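Long-range contact in fuculose-1-phosphate aldolase (Glaciozyma antarctica, PDB 4XXF), which is an aldolase of the class II aldolase/adducin family, with the AraD-like fold, and holds a zinc ion: residues F99-E111 and E162-K174. Residues are numbered along the deposited sequence; the frame is centred on the assembly and turned at random.
Sequences FMIHSAIHKARPE and ESGTIAVALQQKK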
loop_
_atom_site.group_PDB
_atom_site.type_symbol
_atom_site.label_atom_id
_atom_site.label_comp_id
_atom_site.label_asym_id
_atom_site.label_seq_id
_atom_site.Cartn_x
_atom_site.Cartn_y
_atom_site.Cartn_z
ATOM N N PHE A 99 -4.237 -5.762 29.094
ATOM C CA PHE A 99 -4.852 -4.696 29.858
ATOM C C PHE A 99 -4.026 -4.314 31.092
ATOM O O PHE A 99 -3.933 -3.133 31.426
ATOM C CB PHE A 99 -6.274 -5.053 30.299
ATOM C CG PHE A 99 -6.858 -4.039 31.242
ATOM C CD1 PHE A 99 -7.334 -2.829 30.761
ATOM C CD2 PHE A 99 -6.865 -4.261 32.613
ATOM C CE1 PHE A 99 -7.835 -1.867 31.624
ATOM C CE2 PHE A 99 -7.367 -3.308 33.484
ATOM C CZ PHE A 99 -7.856 -2.107 32.985
ATOM N N MET A 100 -3.435 -5.295 31.767
ATOM C CA MET A 100 -2.703 -5.010 32.996
ATOM C C MET A 100 -1.404 -4.246 32.735
ATOM O O MET A 100 -0.902 -3.582 33.634
ATOM C CB MET A 100 -2.431 -6.301 33.771
ATOM C CG MET A 100 -3.705 -6.955 34.310
ATOM S SD MET A 100 -4.741 -5.857 35.323
ATOM C CE MET A 100 -3.693 -5.606 36.754
ATOM N N ILE A 101 -0.872 -4.306 31.516
ATOM C CA ILE A 101 0.198 -3.376 31.146
ATOM C C ILE A 101 -0.317 -1.937 31.235
ATOM O O ILE A 101 0.328 -1.055 31.821
ATOM C CB ILE A 101 0.747 -3.657 29.738
ATOM C CG1 ILE A 101 1.492 -4.993 29.743
ATOM C CG2 ILE A 101 1.677 -2.537 29.300
ATOM C CD1 ILE A 101 1.960 -5.449 28.372
ATOM N N HIS A 102 -1.489 -1.694 30.660
ATOM C CA HIS A 102 -2.080 -0.365 30.722
ATOM C C HIS A 102 -2.405 0.011 32.160
ATOM O O HIS A 102 -2.155 1.130 32.594
ATOM C CB HIS A 102 -3.344 -0.281 29.868
ATOM C CG HIS A 102 -3.093 -0.368 28.395
ATOM N ND1 HIS A 102 -3.802 0.375 27.474
ATOM C CD2 HIS A 102 -2.231 -1.128 27.680
ATOM C CE1 HIS A 102 -3.377 0.087 26.258
ATOM N NE2 HIS A 102 -2.422 -0.819 26.354
ATOM N N SER A 103 -2.952 -0.936 32.909
ATOM C CA SER A 103 -3.365 -0.651 34.265
ATOM C C SER A 103 -2.180 -0.177 35.110
ATOM O O SER A 103 -2.301 0.786 35.880
ATOM C CB SER A 103 -4.008 -1.883 34.893
ATOM O OG SER A 103 -4.486 -1.571 36.182
ATOM N N ALA A 104 -1.037 -0.849 34.967
ATOM C CA ALA A 104 0.168 -0.471 35.704
ATOM C C ALA A 104 0.600 0.952 35.359
ATOM O O ALA A 104 0.956 1.722 36.244
ATOM C CB ALA A 104 1.305 -1.449 35.430
ATOM N N ILE A 105 0.555 1.318 34.080
ATOM C CA ILE A 105 0.916 2.680 33.704
ATOM C C ILE A 105 -0.091 3.718 34.238
ATOM O O ILE A 105 0.315 4.745 34.789
ATOM C CB ILE A 105 1.037 2.822 32.172
ATOM C CG1 ILE A 105 2.169 1.937 31.639
ATOM C CG2 ILE A 105 1.253 4.292 31.795
ATOM C CD1 ILE A 105 2.115 1.734 30.120
ATOM N N HIS A 106 -1.392 3.464 34.053
ATOM C CA HIS A 106 -2.431 4.372 34.564
ATOM C C HIS A 106 -2.281 4.590 36.085
ATOM O O HIS A 106 -2.540 5.683 36.600
ATOM C CB HIS A 106 -3.850 3.835 34.273
ATOM C CG HIS A 106 -4.307 3.961 32.846
ATOM N ND1 HIS A 106 -4.551 5.170 32.230
ATOM C CD2 HIS A 106 -4.663 3.008 31.952
ATOM C CE1 HIS A 106 -4.985 4.954 30.998
ATOM N NE2 HIS A 106 -5.063 3.647 30.804
ATOM N N LYS A 107 -1.875 3.548 36.808
ATOM C CA LYS A 107 -1.724 3.634 38.256
ATOM C C LYS A 107 -0.524 4.494 38.623
ATOM O O LYS A 107 -0.588 5.302 39.548
ATOM C CB LYS A 107 -1.574 2.239 38.857
ATOM C CG LYS A 107 -1.594 2.216 40.375
ATOM C CD LYS A 107 -0.968 0.938 40.924
ATOM C CE LYS A 107 -1.626 -0.301 40.343
ATOM N NZ LYS A 107 -0.622 -1.335 39.943
ATOM N N ALA A 108 0.565 4.321 37.876
ATOM C CA ALA A 108 1.811 5.034 38.138
ATOM C C ALA A 108 1.702 6.504 37.766
ATOM O O ALA A 108 2.294 7.363 38.412
ATOM C CB ALA A 108 2.958 4.392 37.379
ATOM N N ARG A 109 0.961 6.780 36.697
ATOM C CA ARG A 109 0.867 8.142 36.174
ATOM C C ARG A 109 -0.570 8.643 36.075
ATOM O O ARG A 109 -1.247 8.400 35.075
ATOM C CB ARG A 109 1.547 8.214 34.811
ATOM C CG ARG A 109 3.032 7.895 34.892
ATOM C CD ARG A 109 3.706 7.920 33.530
ATOM N NE ARG A 109 3.453 9.154 32.784
ATOM C CZ ARG A 109 3.928 9.382 31.566
ATOM N NH1 ARG A 109 4.709 8.483 30.983
ATOM N NH2 ARG A 109 3.626 10.507 30.936
ATOM N N PRO A 110 -1.030 9.373 37.105
ATOM C CA PRO A 110 -2.410 9.864 37.176
ATOM C C PRO A 110 -2.796 10.772 36.016
ATOM O O PRO A 110 -3.974 10.832 35.668
ATOM C CB PRO A 110 -2.438 10.642 38.496
ATOM C CG PRO A 110 -1.385 9.990 39.331
ATOM C CD PRO A 110 -0.294 9.608 38.361
ATOM N N GLU A 111 -1.824 11.463 35.428
ATOM C CA GLU A 111 -2.108 12.379 34.329
ATOM C C GLU A 111 -2.335 11.638 33.013
ATOM O O GLU A 111 -2.853 12.212 32.057
ATOM C CB GLU A 111 -0.972 13.397 34.164
ATOM C CG GLU A 111 0.208 12.924 33.325
ATOM C CD GLU A 111 1.165 12.021 34.086
ATOM O OE1 GLU A 111 0.924 11.727 35.281
ATOM O OE2 GLU A 111 2.173 11.611 33.477
ATOM N N GLU A 162 6.289 -8.041 31.233
ATOM C CA GLU A 162 5.630 -7.852 32.520
ATOM C C GLU A 162 5.292 -6.373 32.704
ATOM O O GLU A 162 6.065 -5.491 32.316
ATOM C CB GLU A 162 6.517 -8.383 33.654
ATOM C CG GLU A 162 5.901 -8.347 35.048
ATOM C CD GLU A 162 6.023 -6.992 35.709
ATOM O OE1 GLU A 162 6.959 -6.244 35.352
ATOM O OE2 GLU A 162 5.178 -6.667 36.572
ATOM N N SER A 163 4.124 -6.111 33.286
ATOM C CA SER A 163 3.567 -4.762 33.356
ATOM C C SER A 163 4.442 -3.775 34.127
ATOM O O SER A 163 4.679 -2.660 33.666
ATOM C CB SER A 163 2.170 -4.809 33.977
ATOM O OG SER A 163 2.168 -5.552 35.183
ATOM N N GLY A 164 4.915 -4.181 35.301
ATOM C CA GLY A 164 5.748 -3.313 36.116
ATOM C C GLY A 164 7.029 -2.885 35.426
ATOM O O GLY A 164 7.441 -1.729 35.519
ATOM N N THR A 165 7.666 -3.816 34.730
ATOM C CA THR A 165 8.909 -3.521 34.033
ATOM C C THR A 165 8.689 -2.470 32.940
ATOM O O THR A 165 9.506 -1.568 32.773
ATOM C CB THR A 165 9.523 -4.795 33.424
ATOM O OG1 THR A 165 9.869 -5.704 34.478
ATOM C CG2 THR A 165 10.777 -4.460 32.634
ATOM N N ILE A 166 7.579 -2.572 32.215
ATOM C CA ILE A 166 7.270 -1.597 31.166
ATOM C C ILE A 166 6.975 -0.214 31.757
ATOM O O ILE A 166 7.477 0.798 31.264
ATOM C CB ILE A 166 6.084 -2.072 30.294
ATOM C CG1 ILE A 166 6.512 -3.283 29.453
ATOM C CG2 ILE A 166 5.604 -0.953 29.391
ATOM C CD1 ILE A 166 5.368 -4.019 28.761
ATOM N N ALA A 167 6.193 -0.162 32.830
ATOM C CA ALA A 167 5.888 1.114 33.462
ATOM C C ALA A 167 7.161 1.780 33.981
ATOM O O ALA A 167 7.349 2.985 33.807
ATOM C CB ALA A 167 4.881 0.930 34.592
ATOM N N VAL A 168 8.039 0.997 34.607
ATOM C CA VAL A 168 9.293 1.543 35.110
ATOM C C VAL A 168 10.158 2.061 33.963
ATOM O O VAL A 168 10.736 3.143 34.056
ATOM C CB VAL A 168 10.071 0.497 35.936
ATOM C CG1 VAL A 168 11.508 0.946 36.175
ATOM C CG2 VAL A 168 9.359 0.252 37.255
ATOM N N ALA A 169 10.217 1.315 32.864
ATOM C CA ALA A 169 11.038 1.725 31.733
ATOM C C ALA A 169 10.507 3.000 31.073
ATOM O O ALA A 169 11.285 3.834 30.611
ATOM C CB ALA A 169 11.130 0.599 30.714
ATOM N N LEU A 170 9.187 3.139 31.013
ATOM C CA LEU A 170 8.565 4.295 30.369
ATOM C C LEU A 170 8.877 5.606 31.089
ATOM O O LEU A 170 8.996 6.642 30.453
ATOM C CB LEU A 170 7.044 4.103 30.293
ATOM C CG LEU A 170 6.223 5.227 29.657
ATOM C CD1 LEU A 170 6.528 5.343 28.172
ATOM C CD2 LEU A 170 4.739 4.979 29.869
ATOM N N GLN A 171 9.004 5.536 32.409
ATOM C CA GLN A 171 9.182 6.742 33.212
ATOM C C GLN A 171 8.094 7.768 32.853
ATOM O O GLN A 171 6.916 7.437 32.738
ATOM C CB GLN A 171 10.589 7.327 33.003
ATOM C CG GLN A 171 11.728 6.319 33.199
ATOM C CD GLN A 171 13.108 6.938 33.023
ATOM O OE1 GLN A 171 13.250 8.020 32.452
ATOM N NE2 GLN A 171 14.132 6.248 33.514
ATOM N N GLN A 172 8.502 9.018 32.632
ATOM C CA GLN A 172 7.538 10.071 32.302
ATOM C C GLN A 172 7.459 10.374 30.799
ATOM O O GLN A 172 6.934 11.413 30.395
ATOM C CB GLN A 172 7.883 11.358 33.067
ATOM C CG GLN A 172 7.960 11.196 34.586
ATOM C CD GLN A 172 6.655 10.719 35.188
ATOM O OE1 GLN A 172 5.587 11.246 34.881
ATOM N NE2 GLN A 172 6.735 9.705 36.045
ATOM N N LYS A 173 7.967 9.461 29.979
ATOM C CA LYS A 173 8.053 9.686 28.534
ATOM C C LYS A 173 6.736 9.399 27.814
ATOM O O LYS A 173 5.845 8.774 28.379
ATOM C CB LYS A 173 9.195 8.850 27.962
ATOM C CG LYS A 173 10.557 9.290 28.532
ATOM C CD LYS A 173 11.731 8.546 27.926
ATOM C CE LYS A 173 13.054 9.122 28.418
ATOM N NZ LYS A 173 13.260 8.800 29.850
ATOM N N LYS A 174 6.604 9.886 26.580
ATOM C CA LYS A 174 5.335 9.764 25.854
ATOM C C LYS A 174 5.173 8.427 25.143
ATOM O O LYS A 174 4.069 8.072 24.726
ATOM C CB LYS A 174 5.168 10.883 24.814
ATOM C CG LYS A 174 6.239 10.899 23.721
ATOM C CD LYS A 174 5.827 11.764 22.517
ATOM C CE LYS A 174 5.529 13.204 22.889
ATOM N NZ LYS A 174 6.752 13.949 23.278
HETATM O O HOH W 1 -0.584 -4.369 36.348
HETATM O O HOH W 2 4.098 11.818 28.459
HETATM O O HOH W 3 3.304 11.122 36.622
HETATM O O HOH W 4 4.586 13.360 33.263
#
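Ile101 and Ile166 meet methyl to methyl, CD1 to CD1 at 3.7 Å. The axes of helices 99-108 and 163-170 approach to 8.4 Å and cross at -44°. Further along, Ile105 lays CG1 against CB of Ala167 and turns CG2 onto CD2 of Leu170 (4.0 Å), the two larger side chains nearly perpendicular. Near Ile101 the backbones come closest: CB of Ser163 sits 3.3 Å from O of Met100 and also touches CB of Ala104.

A water links that carbonyl to OG of Ser163, but most polar contacts gather past the helices' C-terminal ends. Bent at chi3 (52°), Arg109 carries its guanidinium over the type II' turn from Leu170 to Lys173, one face against CA of Gln172. NH1 gives a nearly straight bond to O of Lys173 (2.9 Å), in the guanidinium plane, and a weak one to O of Gln171. Glu111 takes NE and NH2 side-on, both through OE2 (2.9 Å from NE), and two waters join its carboxylate to OE1 of Gln172.

Leu184 touches Ile101 and Ile105, and Leu150 touches Ile166: both helices pack on the AraD-like sheet. Glu111 probably balances part of the buried Arg109 charge, and with the Lys173 carbonyl should limit guanidinium rotation, tying the helix exits together.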